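Local coordinates for protein exopolyphosphatase (Aquifex aeolicus, PDB 1T6C) that probably hydrolyses phosphoanhydride bonds of polyphosphate or guanosine pentaphosphate, as a calcium-binding member of the Ppx/GppA phosphatase family with an actin-like fold, at residues 245-248 / 249-253; 265-268 / 269-272; 72-75 / 76-80; 103-106 / 107-111; 119-122 / 123-126. All blocks are in the same frame, centred on the assembly; numbering follows the deposited sequence.

Contact 1: 245-248 / 249-253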
loop_
_atom_site.group_PDB
_atom_site.type_symbol
_atom_site.label_atom_id
_atom_site.label_comp_id
_atom_site.label_asym_id
_atom_site.label_seq_id
_atom_site.Cartn_x
_atom_site.Cartn_y
_atom_site.Cartn_z
ATOM N N LYS A 245 -20.023 1.293 -5.493
ATOM C CA LYS A 245 -21.140 0.394 -5.157
ATOM C C LYS A 245 -21.445 -0.567 -6.307
ATOM O O LYS A 245 -21.634 -1.775 -6.105
ATOM C CB LYS A 245 -22.412 1.184 -4.790
ATOM C CG LYS A 245 -23.536 0.281 -4.299
ATOM C CD LYS A 245 -24.856 0.979 -4.105
ATOM C CE LYS A 245 -25.959 -0.016 -3.730
ATOM N NZ LYS A 245 -26.340 -0.918 -4.855
ATOM N N LYS A 246 -21.474 -0.057 -7.520
ATOM C CA LYS A 246 -21.778 -0.905 -8.667
ATOM C C LYS A 246 -20.716 -1.985 -8.871
ATOM O O LYS A 246 -21.058 -3.134 -9.174
ATOM C CB LYS A 246 -22.021 -0.064 -9.908
ATOM C CG LYS A 246 -23.404 0.540 -9.865
ATOM C CD LYS A 246 -23.562 1.644 -10.899
ATOM C CE LYS A 246 -24.662 1.347 -11.906
ATOM N NZ LYS A 246 -24.646 2.391 -12.979
ATOM N N TRP A 247 -19.443 -1.657 -8.630
ATOM C CA TRP A 247 -18.377 -2.684 -8.699
ATOM C C TRP A 247 -18.472 -3.709 -7.574
ATOM O O TRP A 247 -18.202 -4.909 -7.780
ATOM C CB TRP A 247 -16.978 -2.041 -8.745
ATOM C CG TRP A 247 -16.683 -1.498 -10.090
ATOM C CD1 TRP A 247 -16.680 -0.197 -10.474
ATOM C CD2 TRP A 247 -16.473 -2.264 -11.275
ATOM N NE1 TRP A 247 -16.452 -0.102 -11.828
ATOM C CE2 TRP A 247 -16.316 -1.367 -12.343
ATOM C CE3 TRP A 247 -16.365 -3.641 -11.541
ATOM C CZ2 TRP A 247 -16.096 -1.783 -13.635
ATOM C CZ3 TRP A 247 -16.133 -4.038 -12.822
ATOM C CH2 TRP A 247 -15.998 -3.123 -13.850
ATOM N N PHE A 248 -18.808 -3.264 -6.364
ATOM C CA PHE A 248 -19.058 -4.189 -5.272
ATOM C C PHE A 248 -20.179 -5.170 -5.646
ATOM O O PHE A 248 -20.050 -6.372 -5.516
ATOM C CB PHE A 248 -19.392 -3.464 -3.960
ATOM C CG PHE A 248 -19.413 -4.395 -2.791
ATOM C CD1 PHE A 248 -18.262 -4.628 -2.048
ATOM C CD2 PHE A 248 -20.559 -5.090 -2.455
ATOM C CE1 PHE A 248 -18.248 -5.556 -1.004
ATOM C CE2 PHE A 248 -20.551 -5.968 -1.419
ATOM C CZ PHE A 248 -19.389 -6.206 -0.692
ATOM N N ASP A 249 -21.270 -4.640 -6.169
ATOM C CA ASP A 249 -22.400 -5.467 -6.545
ATOM C C ASP A 249 -22.072 -6.442 -7.686
ATOM O O ASP A 249 -22.593 -7.560 -7.717
ATOM C CB ASP A 249 -23.582 -4.587 -6.915
ATOM C CG ASP A 249 -24.189 -3.892 -5.717
ATOM O OD1 ASP A 249 -23.918 -4.248 -4.531
ATOM O OD2 ASP A 249 -24.920 -2.900 -5.909
ATOM N N THR A 250 -21.161 -6.055 -8.572
ATOM C CA THR A 250 -20.712 -6.894 -9.665
ATOM C C THR A 250 -19.894 -8.042 -9.124
ATOM O O THR A 250 -20.169 -9.211 -9.395
ATOM C CB THR A 250 -19.873 -6.035 -10.633
ATOM O OG1 THR A 250 -20.754 -5.121 -11.301
ATOM C CG2 THR A 250 -19.237 -6.825 -11.730
ATOM N N PHE A 251 -18.896 -7.722 -8.317
ATOM C CA PHE A 251 -18.001 -8.778 -7.832
ATOM C C PHE A 251 -18.680 -9.710 -6.842
ATOM O O PHE A 251 -18.346 -10.881 -6.762
ATOM C CB PHE A 251 -16.721 -8.181 -7.251
ATOM C CG PHE A 251 -15.746 -7.795 -8.284
ATOM C CD1 PHE A 251 -15.515 -6.487 -8.581
ATOM C CD2 PHE A 251 -15.085 -8.771 -9.010
ATOM C CE1 PHE A 251 -14.579 -6.144 -9.569
ATOM C CE2 PHE A 251 -14.210 -8.430 -10.019
ATOM C CZ PHE A 251 -13.951 -7.114 -10.286
ATOM N N LYS A 252 -19.693 -9.251 -6.119
ATOM C CA LYS A 252 -20.370 -10.121 -5.174
ATOM C C LYS A 252 -21.165 -11.231 -5.873
ATOM O O LYS A 252 -21.551 -12.169 -5.218
ATOM C CB LYS A 252 -21.203 -9.299 -4.174
ATOM C CG LYS A 252 -22.548 -8.858 -4.657
ATOM C CD LYS A 252 -23.238 -8.029 -3.542
ATOM C CE LYS A 252 -24.642 -7.630 -3.935
ATOM N NZ LYS A 252 -25.304 -6.821 -2.858
ATOM N N GLU A 253 -21.366 -11.127 -7.181
ATOM C CA GLU A 253 -22.078 -12.135 -7.968
ATOM C C GLU A 253 -21.146 -13.038 -8.759
ATOM O O GLU A 253 -21.614 -13.909 -9.516
ATOM C CB GLU A 253 -23.007 -11.442 -8.966
ATOM C CG GLU A 253 -24.054 -10.561 -8.337
ATOM C CD GLU A 253 -25.019 -11.293 -7.400
ATOM O OE1 GLU A 253 -25.507 -10.626 -6.427
ATOM O OE2 GLU A 253 -25.293 -12.522 -7.611
#
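Lys245 and Asp249, one helical turn apart, meet through a short salt bridge in which Lys245 NZ lies 2.7 Å from Asp249 OD2. The ammonium comes in on the syn lone pair of that oxygen, the side facing OD1. It gets there because the lysine chain leaves the helix with CG anti to the backbone N (chi1 -174°), runs straight to CE and bends only at its last torsion. The other carboxylate oxygen faces Lys252, whose NZ stands 3.4 Å from Asp249 OD1 in a weak bond, so two lysines share one aspartate; Lys252 NZ also has a salt bridge to Glu185. On another side of the helix the carbonyl of Lys246 takes two donors from one residue. Thr250 OG1 approaches Lys246 O at 2.9 Å and Thr250 N at 3.0 Å, from opposite faces of the carbonyl plane, which fixes the threonine hydroxyl against the backbone. The apolar part is made by Trp247 and Phe251, with CE3 of the indole 3.7 Å from CE1 of the phenyl ring and the ring planes inclined at 33°. Trp247 NE1 bonds to Glu223 beyond the segments. In the C-terminal part of helix 241-251, these residues send Trp247 and Phe251 against helix 214-223, and Phe248 against helices 185-199 and 274-288.

Contact 2: 265-268 / 269-272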
loop_
_atom_site.group_PDB
_atom_site.type_symbol
_atom_site.label_atom_id
_atom_site.label_comp_id
_atom_site.label_asym_id
_atom_site.label_seq_id
_atom_site.Cartn_x
_atom_site.Cartn_y
_atom_site.Cartn_z
ATOM N N GLN A 265 -7.996 -7.016 -15.656
ATOM C CA GLN A 265 -7.146 -6.197 -14.798
ATOM C C GLN A 265 -7.008 -6.750 -13.388
ATOM O O GLN A 265 -6.039 -6.444 -12.687
ATOM C CB GLN A 265 -7.662 -4.764 -14.761
ATOM C CG GLN A 265 -7.636 -4.111 -16.132
ATOM C CD GLN A 265 -8.997 -4.082 -16.806
ATOM O OE1 GLN A 265 -9.744 -5.090 -16.796
ATOM N NE2 GLN A 265 -9.366 -2.911 -17.350
ATOM N N VAL A 266 -7.963 -7.579 -12.972
ATOM C CA VAL A 266 -7.869 -8.250 -11.669
ATOM C C VAL A 266 -6.778 -9.304 -11.657
ATOM O O VAL A 266 -6.867 -10.277 -12.404
ATOM C CB VAL A 266 -9.243 -8.897 -11.291
ATOM C CG1 VAL A 266 -9.170 -9.556 -9.932
ATOM C CG2 VAL A 266 -10.328 -7.798 -11.309
ATOM N N GLU A 267 -5.762 -9.118 -10.822
ATOM C CA GLU A 267 -4.744 -10.167 -10.668
ATOM C C GLU A 267 -5.338 -11.402 -10.032
ATOM O O GLU A 267 -6.056 -11.301 -9.046
ATOM C CB GLU A 267 -3.593 -9.683 -9.804
ATOM C CG GLU A 267 -2.757 -8.608 -10.458
ATOM C CD GLU A 267 -1.749 -8.004 -9.511
ATOM O OE1 GLU A 267 -1.665 -8.423 -8.316
ATOM O OE2 GLU A 267 -1.036 -7.097 -9.970
ATOM N N ASP A 268 -4.966 -12.575 -10.563
ATOM C CA ASP A 268 -5.394 -13.890 -10.058
ATOM C C ASP A 268 -5.212 -13.967 -8.541
ATOM O O ASP A 268 -6.110 -14.418 -7.809
ATOM C CB ASP A 268 -4.549 -15.009 -10.691
ATOM C CG ASP A 268 -4.819 -15.203 -12.192
ATOM O OD1 ASP A 268 -5.980 -15.035 -12.619
ATOM O OD2 ASP A 268 -3.930 -15.529 -13.029
ATOM N N ARG A 269 -4.067 -13.490 -8.070
ATOM C CA ARG A 269 -3.706 -13.627 -6.660
ATOM C C ARG A 269 -4.530 -12.712 -5.734
ATOM O O ARG A 269 -4.569 -12.927 -4.520
ATOM C CB ARG A 269 -2.201 -13.423 -6.465
ATOM C CG ARG A 269 -1.731 -12.009 -6.695
ATOM C CD ARG A 269 -0.197 -11.867 -6.648
ATOM N NE ARG A 269 0.278 -10.573 -7.149
ATOM C CZ ARG A 269 0.688 -10.331 -8.397
ATOM N NH1 ARG A 269 0.668 -11.279 -9.339
ATOM N NH2 ARG A 269 1.118 -9.112 -8.715
ATOM N N ARG A 270 -5.184 -11.696 -6.301
ATOM C CA ARG A 270 -6.069 -10.793 -5.567
ATOM C C ARG A 270 -7.546 -11.056 -5.793
ATOM O O ARG A 270 -8.371 -10.414 -5.176
ATOM C CB ARG A 270 -5.811 -9.366 -6.025
ATOM C CG ARG A 270 -4.486 -8.824 -5.591
ATOM C CD ARG A 270 -4.615 -7.398 -5.076
ATOM N NE ARG A 270 -4.346 -6.413 -6.115
ATOM C CZ ARG A 270 -3.127 -6.158 -6.560
ATOM N NH1 ARG A 270 -2.085 -6.813 -6.059
ATOM N NH2 ARG A 270 -2.942 -5.240 -7.504
ATOM N N ALA A 271 -7.879 -11.998 -6.659
ATOM C CA ALA A 271 -9.252 -12.157 -7.128
ATOM C C ALA A 271 -10.244 -12.474 -6.000
ATOM O O ALA A 271 -11.346 -11.901 -5.969
ATOM C CB ALA A 271 -9.301 -13.222 -8.204
ATOM N N LYS A 272 -9.865 -13.340 -5.061
ATOM C CA LYS A 272 -10.789 -13.672 -3.959
ATOM C C LYS A 272 -10.970 -12.508 -2.974
ATOM O O LYS A 272 -12.110 -12.169 -2.602
ATOM C CB LYS A 272 -10.335 -14.936 -3.242
ATOM C CG LYS A 272 -11.347 -15.479 -2.265
ATOM C CD LYS A 272 -11.210 -16.986 -2.190
ATOM C CE LYS A 272 -11.453 -17.460 -0.829
ATOM N NZ LYS A 272 -11.327 -18.929 -0.825
HETATM O O HOH W 1 -7.510 -15.136 -5.350
#
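Glu267 and Arg270 start a tight backbone turn made by two successive i to i+3 bonds, Arg270 N giving a hydrogen bond to Glu267 O at 2.9 Å and Ala271 N one to Asp268 O at 3.2 Å. The turn lies in the loop joining helices 256-262 and 274-288, and a water extends it, donating to Asp268 O and accepting from Lys272 N. Among the side chains, the carboxylate of Glu267 is the hub. Its OE1 lies 2.8 Å from Arg270 NH1 and 2.9 Å from Arg269 NH2, yet in both pairs the oxygen sits over a face of the guanidinium and neither arginine directs a hydrogen toward it. The two salt bridges are therefore matters of charge, with the carboxylate plane turned 42° from the Arg269 guanidinium and 53° from that of Arg270. Arg269 reaches back by an extended chain, whereas Arg270 folds over through bends at chi2 and chi3; its side chain stays about 12 Å from the bound calcium ion. With an alanine in place of Arg270, Glu267 OE1 would probably lose one of its two positive neighbours and the carboxylate would be freer to turn. Elsewhere in the turn, Val266 CG1 rests 4.1 Å from Ala271 CB, and Ala271 and Asp268 both touch Ser260. Because undirected attraction depends mainly on proximity, this network probably tolerates small rotations of either guanidinium, and the arginines would be expected to favour the ionised carboxylate.

Contact 3: 72-75 / 76-80; sequences EYKK and LIDEF
The last turns of helix 60-79, within a predicted coiled-coil region, carry an i to i+4 salt bridge between Lys74 and Asp78. Lys74 NZ lies 2.9 Å from Asp78 OD1 on the syn lone pair of that oxygen, and a weak second bond of 3.3 Å links the same NZ to Asp78 OD2. The ammonium thus faces both oxygens unequally. The lysine reaches them by folding: CG stands anti to the backbone N (chi1 -177°), and bends at chi2 and chi4 curl the chain toward the next turn. A methionine in place of Lys74 would probably leave the Asp78 carboxylate without its cationic mate and free to turn. Along the same turn the main chain is regularly bonded, Asp78 N meeting Lys74 O at 2.9 Å. Ile77 and Leu76 direct their side chains onto Leu26 of strand 23-32, while Tyr73, bonded through OH to Val24 O, packs on both that strand and strand 35-45, so the helix lies against one face of the five-stranded sheet.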
loop_
_atom_site.group_PDB
_atom_site.type_symbol
_atom_site.label_atom_id
_atom_site.label_comp_id
_atom_site.label_asym_id
_atom_site.label_seq_id
_atom_site.Cartn_x
_atom_site.Cartn_y
_atom_site.Cartn_z
ATOM N N GLU A 72 22.217 -7.095 -4.472
ATOM C CA GLU A 72 21.986 -6.716 -5.855
ATOM C C GLU A 72 21.417 -5.307 -5.932
ATOM O O GLU A 72 21.866 -4.515 -6.737
ATOM C CB GLU A 72 21.073 -7.727 -6.523
ATOM C CG GLU A 72 21.796 -9.059 -6.670
ATOM C CD GLU A 72 20.897 -10.247 -6.945
ATOM O OE1 GLU A 72 19.683 -10.046 -7.203
ATOM O OE2 GLU A 72 21.427 -11.400 -6.915
ATOM N N TYR A 73 20.516 -4.971 -5.011
ATOM C CA TYR A 73 19.971 -3.612 -4.974
ATOM C C TYR A 73 21.035 -2.608 -4.592
ATOM O O TYR A 73 21.109 -1.544 -5.168
ATOM C CB TYR A 73 18.793 -3.526 -4.015
ATOM C CG TYR A 73 17.526 -4.242 -4.457
ATOM C CD1 TYR A 73 17.414 -4.829 -5.730
ATOM C CD2 TYR A 73 16.428 -4.262 -3.633
ATOM C CE1 TYR A 73 16.257 -5.495 -6.103
ATOM C CE2 TYR A 73 15.271 -4.860 -3.999
ATOM C CZ TYR A 73 15.185 -5.482 -5.246
ATOM O OH TYR A 73 14.019 -6.073 -5.590
ATOM N N LYS A 74 21.900 -2.946 -3.651
ATOM C CA LYS A 74 22.965 -2.030 -3.264
ATOM C C LYS A 74 23.942 -1.769 -4.433
ATOM O O LYS A 74 24.421 -0.664 -4.604
ATOM C CB LYS A 74 23.709 -2.594 -2.034
ATOM C CG LYS A 74 24.814 -1.698 -1.453
ATOM C CD LYS A 74 24.335 -0.290 -1.086
ATOM C CE LYS A 74 25.379 0.465 -0.223
ATOM N NZ LYS A 74 26.753 0.466 -0.817
ATOM N N LYS A 75 24.190 -2.776 -5.258
ATOM C CA LYS A 75 25.077 -2.645 -6.423
ATOM C C LYS A 75 24.475 -1.636 -7.414
ATOM O O LYS A 75 25.208 -0.819 -7.980
ATOM C CB LYS A 75 25.272 -4.001 -7.108
ATOM C CG LYS A 75 26.285 -4.877 -6.437
ATOM C CD LYS A 75 26.411 -6.217 -7.177
ATOM C CE LYS A 75 27.328 -7.177 -6.424
ATOM N NZ LYS A 75 27.171 -8.593 -6.868
ATOM N N LEU A 76 23.158 -1.696 -7.604
ATOM C CA LEU A 76 22.454 -0.745 -8.457
ATOM C C LEU A 76 22.520 0.660 -7.872
ATOM O O LEU A 76 22.791 1.618 -8.582
ATOM C CB LEU A 76 21.002 -1.150 -8.670
ATOM C CG LEU A 76 20.798 -2.437 -9.469
ATOM C CD1 LEU A 76 19.347 -2.893 -9.385
ATOM C CD2 LEU A 76 21.219 -2.252 -10.920
ATOM N N ILE A 77 22.305 0.787 -6.567
ATOM C CA ILE A 77 22.374 2.105 -5.913
ATOM C C ILE A 77 23.756 2.728 -6.121
ATOM O O ILE A 77 23.890 3.902 -6.414
ATOM C CB ILE A 77 22.037 1.896 -4.416
ATOM C CG1 ILE A 77 20.518 1.697 -4.275
ATOM C CG2 ILE A 77 22.636 2.964 -3.529
ATOM C CD1 ILE A 77 20.133 1.193 -2.954
ATOM N N ASP A 78 24.793 1.900 -5.998
ATOM C CA ASP A 78 26.176 2.338 -6.192
ATOM C C ASP A 78 26.437 2.757 -7.642
ATOM O O ASP A 78 26.942 3.863 -7.899
ATOM C CB ASP A 78 27.150 1.180 -5.832
ATOM C CG ASP A 78 27.174 0.826 -4.335
ATOM O OD1 ASP A 78 26.573 1.562 -3.500
ATOM O OD2 ASP A 78 27.789 -0.208 -3.921
ATOM N N GLU A 79 26.053 1.910 -8.586
ATOM C CA GLU A 79 26.325 2.183 -10.020
ATOM C C GLU A 79 25.559 3.431 -10.503
ATOM O O GLU A 79 26.103 4.230 -11.299
ATOM C CB GLU A 79 26.006 0.950 -10.886
ATOM C CG GLU A 79 26.193 1.122 -12.408
ATOM C CD GLU A 79 27.534 0.625 -12.952
ATOM O OE1 GLU A 79 28.305 -0.008 -12.189
ATOM O OE2 GLU A 79 27.781 0.791 -14.181
ATOM N N PHE A 80 24.341 3.621 -9.979
ATOM C CA PHE A 80 23.472 4.729 -10.375
ATOM C C PHE A 80 23.795 6.001 -9.601
ATOM O O PHE A 80 23.142 7.039 -9.815
ATOM C CB PHE A 80 22.001 4.398 -10.094
ATOM C CG PHE A 80 21.285 3.709 -11.209
ATOM C CD1 PHE A 80 21.565 2.400 -11.544
ATOM C CD2 PHE A 80 20.252 4.381 -11.898
ATOM C CE1 PHE A 80 20.869 1.750 -12.559
ATOM C CE2 PHE A 80 19.555 3.745 -12.931
ATOM C CZ PHE A 80 19.860 2.435 -13.260
#

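Contact 4: 103-106 / 107-111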
loop_
_atom_site.group_PDB
_atom_site.type_symbol
_atom_site.label_atom_id
_atom_site.label_comp_id
_atom_site.label_asym_id
_atom_site.label_seq_id
_atom_site.Cartn_x
_atom_site.Cartn_y
_atom_site.Cartn_z
ATOM N N LEU A 103 18.383 -8.140 10.604
ATOM C CA LEU A 103 18.734 -6.754 10.271
ATOM C C LEU A 103 20.203 -6.396 10.546
ATOM O O LEU A 103 20.795 -5.530 9.864
ATOM C CB LEU A 103 17.898 -5.788 11.119
ATOM C CG LEU A 103 16.378 -5.825 11.036
ATOM C CD1 LEU A 103 15.760 -4.970 12.140
ATOM C CD2 LEU A 103 15.916 -5.351 9.703
ATOM N N GLU A 104 20.775 -7.018 11.578
ATOM C CA GLU A 104 22.205 -6.895 11.852
ATOM C C GLU A 104 23.043 -7.501 10.728
ATOM O O GLU A 104 24.056 -6.937 10.327
ATOM C CB GLU A 104 22.576 -7.554 13.198
ATOM C CG GLU A 104 24.079 -7.665 13.454
ATOM C CD GLU A 104 24.795 -6.341 13.656
ATOM O OE1 GLU A 104 24.129 -5.293 13.831
ATOM O OE2 GLU A 104 26.047 -6.361 13.689
ATOM N N ARG A 105 22.640 -8.648 10.202
ATOM C CA ARG A 105 23.349 -9.199 9.035
ATOM C C ARG A 105 23.292 -8.227 7.858
ATOM O O ARG A 105 24.245 -8.086 7.131
ATOM C CB ARG A 105 22.758 -10.537 8.597
ATOM C CG ARG A 105 23.052 -11.707 9.521
ATOM C CD ARG A 105 22.674 -13.047 8.891
ATOM N NE ARG A 105 23.488 -13.318 7.702
ATOM C CZ ARG A 105 23.235 -14.271 6.807
ATOM N NH1 ARG A 105 22.222 -15.111 6.976
ATOM N NH2 ARG A 105 24.034 -14.408 5.757
ATOM N N VAL A 106 22.161 -7.550 7.680
ATOM C CA VAL A 106 22.054 -6.624 6.567
ATOM C C VAL A 106 23.031 -5.443 6.731
ATOM O O VAL A 106 23.663 -5.020 5.789
ATOM C CB VAL A 106 20.599 -6.149 6.352
ATOM C CG1 VAL A 106 20.520 -5.104 5.250
ATOM C CG2 VAL A 106 19.711 -7.324 6.001
ATOM N N LYS A 107 23.211 -4.976 7.955
ATOM C CA LYS A 107 24.154 -3.900 8.203
ATOM C C LYS A 107 25.556 -4.343 7.838
ATOM O O LYS A 107 26.304 -3.637 7.187
ATOM C CB LYS A 107 24.129 -3.499 9.685
ATOM C CG LYS A 107 22.809 -2.862 10.101
ATOM C CD LYS A 107 22.661 -2.657 11.593
ATOM C CE LYS A 107 21.218 -2.235 11.901
ATOM N NZ LYS A 107 20.925 -2.089 13.343
ATOM N N ARG A 108 25.903 -5.537 8.298
ATOM C CA ARG A 108 27.277 -5.997 8.198
ATOM C C ARG A 108 27.617 -6.463 6.782
ATOM O O ARG A 108 28.715 -6.209 6.292
ATOM C CB ARG A 108 27.539 -7.154 9.184
ATOM C CG ARG A 108 27.293 -6.845 10.648
ATOM C CD ARG A 108 28.386 -6.086 11.357
ATOM N NE ARG A 108 28.495 -4.681 10.971
ATOM C CZ ARG A 108 27.733 -3.704 11.457
ATOM N NH1 ARG A 108 26.766 -3.953 12.320
ATOM N NH2 ARG A 108 27.938 -2.470 11.056
ATOM N N GLU A 109 26.675 -7.130 6.133
ATOM C CA GLU A 109 26.928 -7.836 4.866
ATOM C C GLU A 109 26.508 -7.062 3.624
ATOM O O GLU A 109 27.031 -7.301 2.533
ATOM C CB GLU A 109 26.256 -9.205 4.890
ATOM C CG GLU A 109 26.831 -10.102 5.973
ATOM C CD GLU A 109 26.045 -11.372 6.200
ATOM O OE1 GLU A 109 25.519 -11.897 5.207
ATOM O OE2 GLU A 109 25.930 -11.811 7.377
ATOM N N VAL A 110 25.558 -6.129 3.782
ATOM C CA VAL A 110 25.074 -5.291 2.680
ATOM C C VAL A 110 25.508 -3.816 2.832
ATOM O O VAL A 110 25.658 -3.097 1.856
ATOM C CB VAL A 110 23.522 -5.388 2.532
ATOM C CG1 VAL A 110 23.075 -4.625 1.312
ATOM C CG2 VAL A 110 23.055 -6.847 2.485
ATOM N N GLY A 111 25.701 -3.347 4.064
ATOM C CA GLY A 111 26.117 -1.984 4.273
ATOM C C GLY A 111 24.967 -1.016 4.356
ATOM O O GLY A 111 25.151 0.194 4.193
HETATM O O HOH W 2 21.822 -4.209 14.761
#
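Glu109 N donates to Arg105 O at 2.8 Å, the shortest direct polar bond between the two segments, and the side chains of the same residues meet as well. Arg105 grips the carboxylate side-on, two of its nitrogens, NE and NH2, each taking one oxygen. Arg105 NE gives a nearly straight bond to Glu109 OE2 (2.9 Å, 173°), close to the guanidinium plane, and Arg105 NH2 reaches the syn lone pair of Glu109 OE1 at 3.0 Å. Held at two points, the carboxylate is limited in rotation even though the flat groups are inclined at 41°. Arg105 NH1 turns to Glu64 in a further salt bridge. A second pair of the same spacing is held by one nitrogen instead of two: Arg108 NH1 meets Glu104 OE2 at 2.9 Å, from above the carboxylate plane. Glu104 OE1 receives a hydrogen bond from a water, which accepts one from Lys107 NZ. Val106 CG1 rests 4.1 Å from CB of Val110, just past the helix end, and Gly111 then leaves helical angles with positive phi. With Glu104, Lys107 and Arg108 outward, Val106 on strand 114-116, and Arg105 and Glu109 beside helix 60-79, helix 99-109 is characteristically amphipathic.

Contact 5: 119-122 / 123-126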
loop_
_atom_site.group_PDB
_atom_site.type_symbol
_atom_site.label_atom_id
_atom_site.label_comp_id
_atom_site.label_asym_id
_atom_site.label_seq_id
_atom_site.Cartn_x
_atom_site.Cartn_y
_atom_site.Cartn_z
ATOM N N PRO A 119 2.840 0.442 11.013
ATOM C CA PRO A 119 1.806 0.703 10.003
ATOM C C PRO A 119 1.421 2.167 9.974
ATOM O O PRO A 119 1.157 2.740 8.924
ATOM C CB PRO A 119 0.662 -0.224 10.444
ATOM C CG PRO A 119 1.359 -1.292 11.181
ATOM C CD PRO A 119 2.408 -0.613 11.944
ATOM N N GLU A 120 1.421 2.810 11.137
ATOM C CA GLU A 120 1.155 4.244 11.210
ATOM C C GLU A 120 2.201 5.032 10.427
ATOM O O GLU A 120 1.872 5.952 9.671
ATOM C CB GLU A 120 1.119 4.710 12.658
ATOM C CG GLU A 120 -0.064 4.173 13.448
ATOM C CD GLU A 120 0.105 2.771 14.042
ATOM O OE1 GLU A 120 1.181 2.131 13.913
ATOM O OE2 GLU A 120 -0.886 2.263 14.666
ATOM N N GLN A 121 3.466 4.692 10.602
ATOM C CA GLN A 121 4.561 5.352 9.902
ATOM C C GLN A 121 4.477 5.090 8.410
ATOM O O GLN A 121 4.756 5.975 7.635
ATOM C CB GLN A 121 5.919 4.849 10.447
ATOM C CG GLN A 121 7.104 5.583 9.901
ATOM C CD GLN A 121 7.323 6.986 10.502
ATOM O OE1 GLN A 121 6.404 7.594 11.059
ATOM N NE2 GLN A 121 8.565 7.484 10.403
ATOM N N GLU A 122 4.087 3.881 8.002
ATOM C CA GLU A 122 3.828 3.612 6.580
ATOM C C GLU A 122 2.801 4.606 6.058
ATOM O O GLU A 122 2.929 5.161 4.964
ATOM C CB GLU A 122 3.290 2.200 6.340
ATOM C CG GLU A 122 4.269 1.098 6.586
ATOM C CD GLU A 122 3.677 -0.242 6.179
ATOM O OE1 GLU A 122 2.930 -0.288 5.169
ATOM O OE2 GLU A 122 3.959 -1.245 6.866
ATOM N N GLY A 123 1.769 4.831 6.859
ATOM C CA GLY A 123 0.731 5.799 6.532
ATOM C C GLY A 123 1.257 7.223 6.374
ATOM O O GLY A 123 0.889 7.951 5.426
ATOM N N ARG A 124 2.135 7.613 7.276
ATOM C CA ARG A 124 2.767 8.930 7.191
ATOM C C ARG A 124 3.564 9.102 5.879
ATOM O O ARG A 124 3.486 10.125 5.227
ATOM C CB ARG A 124 3.666 9.222 8.416
ATOM C CG ARG A 124 2.919 9.294 9.752
ATOM C CD ARG A 124 3.796 9.592 10.974
ATOM N NE ARG A 124 3.057 9.352 12.227
ATOM C CZ ARG A 124 3.155 8.268 13.007
ATOM N NH1 ARG A 124 4.002 7.271 12.741
ATOM N NH2 ARG A 124 2.374 8.162 14.076
ATOM N N TYR A 125 4.299 8.084 5.469
ATOM C CA TYR A 125 5.014 8.137 4.213
ATOM C C TYR A 125 4.046 8.173 3.030
ATOM O O TYR A 125 4.244 8.941 2.100
ATOM C CB TYR A 125 5.926 6.917 4.083
ATOM C CG TYR A 125 7.253 7.018 4.787
ATOM C CD1 TYR A 125 8.183 7.995 4.435
ATOM C CD2 TYR A 125 7.632 6.060 5.732
ATOM C CE1 TYR A 125 9.402 8.050 5.050
ATOM C CE2 TYR A 125 8.837 6.121 6.361
ATOM C CZ TYR A 125 9.713 7.124 6.040
ATOM O OH TYR A 125 10.938 7.163 6.651
ATOM N N ALA A 126 2.983 7.365 3.060
ATOM C CA ALA A 126 2.014 7.320 1.961
ATOM C C ALA A 126 1.355 8.673 1.827
ATOM O O ALA A 126 1.122 9.129 0.724
ATOM C CB ALA A 126 0.997 6.258 2.215
HETATM O O HOH W 3 11.037 6.301 9.227
#
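Gln121, deposited in two conformers, appears in the one described to supply polar side-chain links to both Arg124 and Tyr125. Its amide oxygen accepts from the arginine, Arg124 NH1 lying 3.0 Å from Gln121 OE1 near the guanidinium edge, with amide and guanidinium planes 62° apart. The chain places the amide here by standing with CG anti to the backbone N (chi1 -173°) and bending at chi2. The amide nitrogen, Gln121 NE2, donates to a water at 3.0 Å, and this water lies 2.7 Å from Tyr125 OH, bridging amide and phenol. Apolar contact accompanies these links, Gln121 CG standing 4.0 Å from Tyr125 CE2. Among the backbone bonds, Gly123 N reaches Pro119 O at 3.0 Å. Tyr125 and Glu122 touch helix 300-313, and Glu120 and Arg124 touch strand 159-166. With Pro119 close to the calcium-binding residues Ser149 and Glu151, and the Glu122 side chain about 5 Å from the bound calcium ion, the start of helix 119-133 borders the calcium site of the actin-like fold.

In the fold
All five contacts lie along single stretches of chain and combine a polar surface with a packed side. Contacts 3 and 4 sit together on one side of the molecule, touching where Lys74 CG meets Val110 O at 3.7 Å, and belong to helices beside the five-stranded sheet. Contacts 1 and 2 occupy the other half, joined by Phe251 CZ and Val266 CG2 at 3.8 Å. Contact 5, whose centre lies about 9 Å from that of the chain, is the most central; its side-chain links run through an uncharged amide, with no salt bridge, whereas each of the others has at least one. Directed charged bonds mark the helical contacts 1, 3 and 4; contact 2, in a loop, has face-on charges.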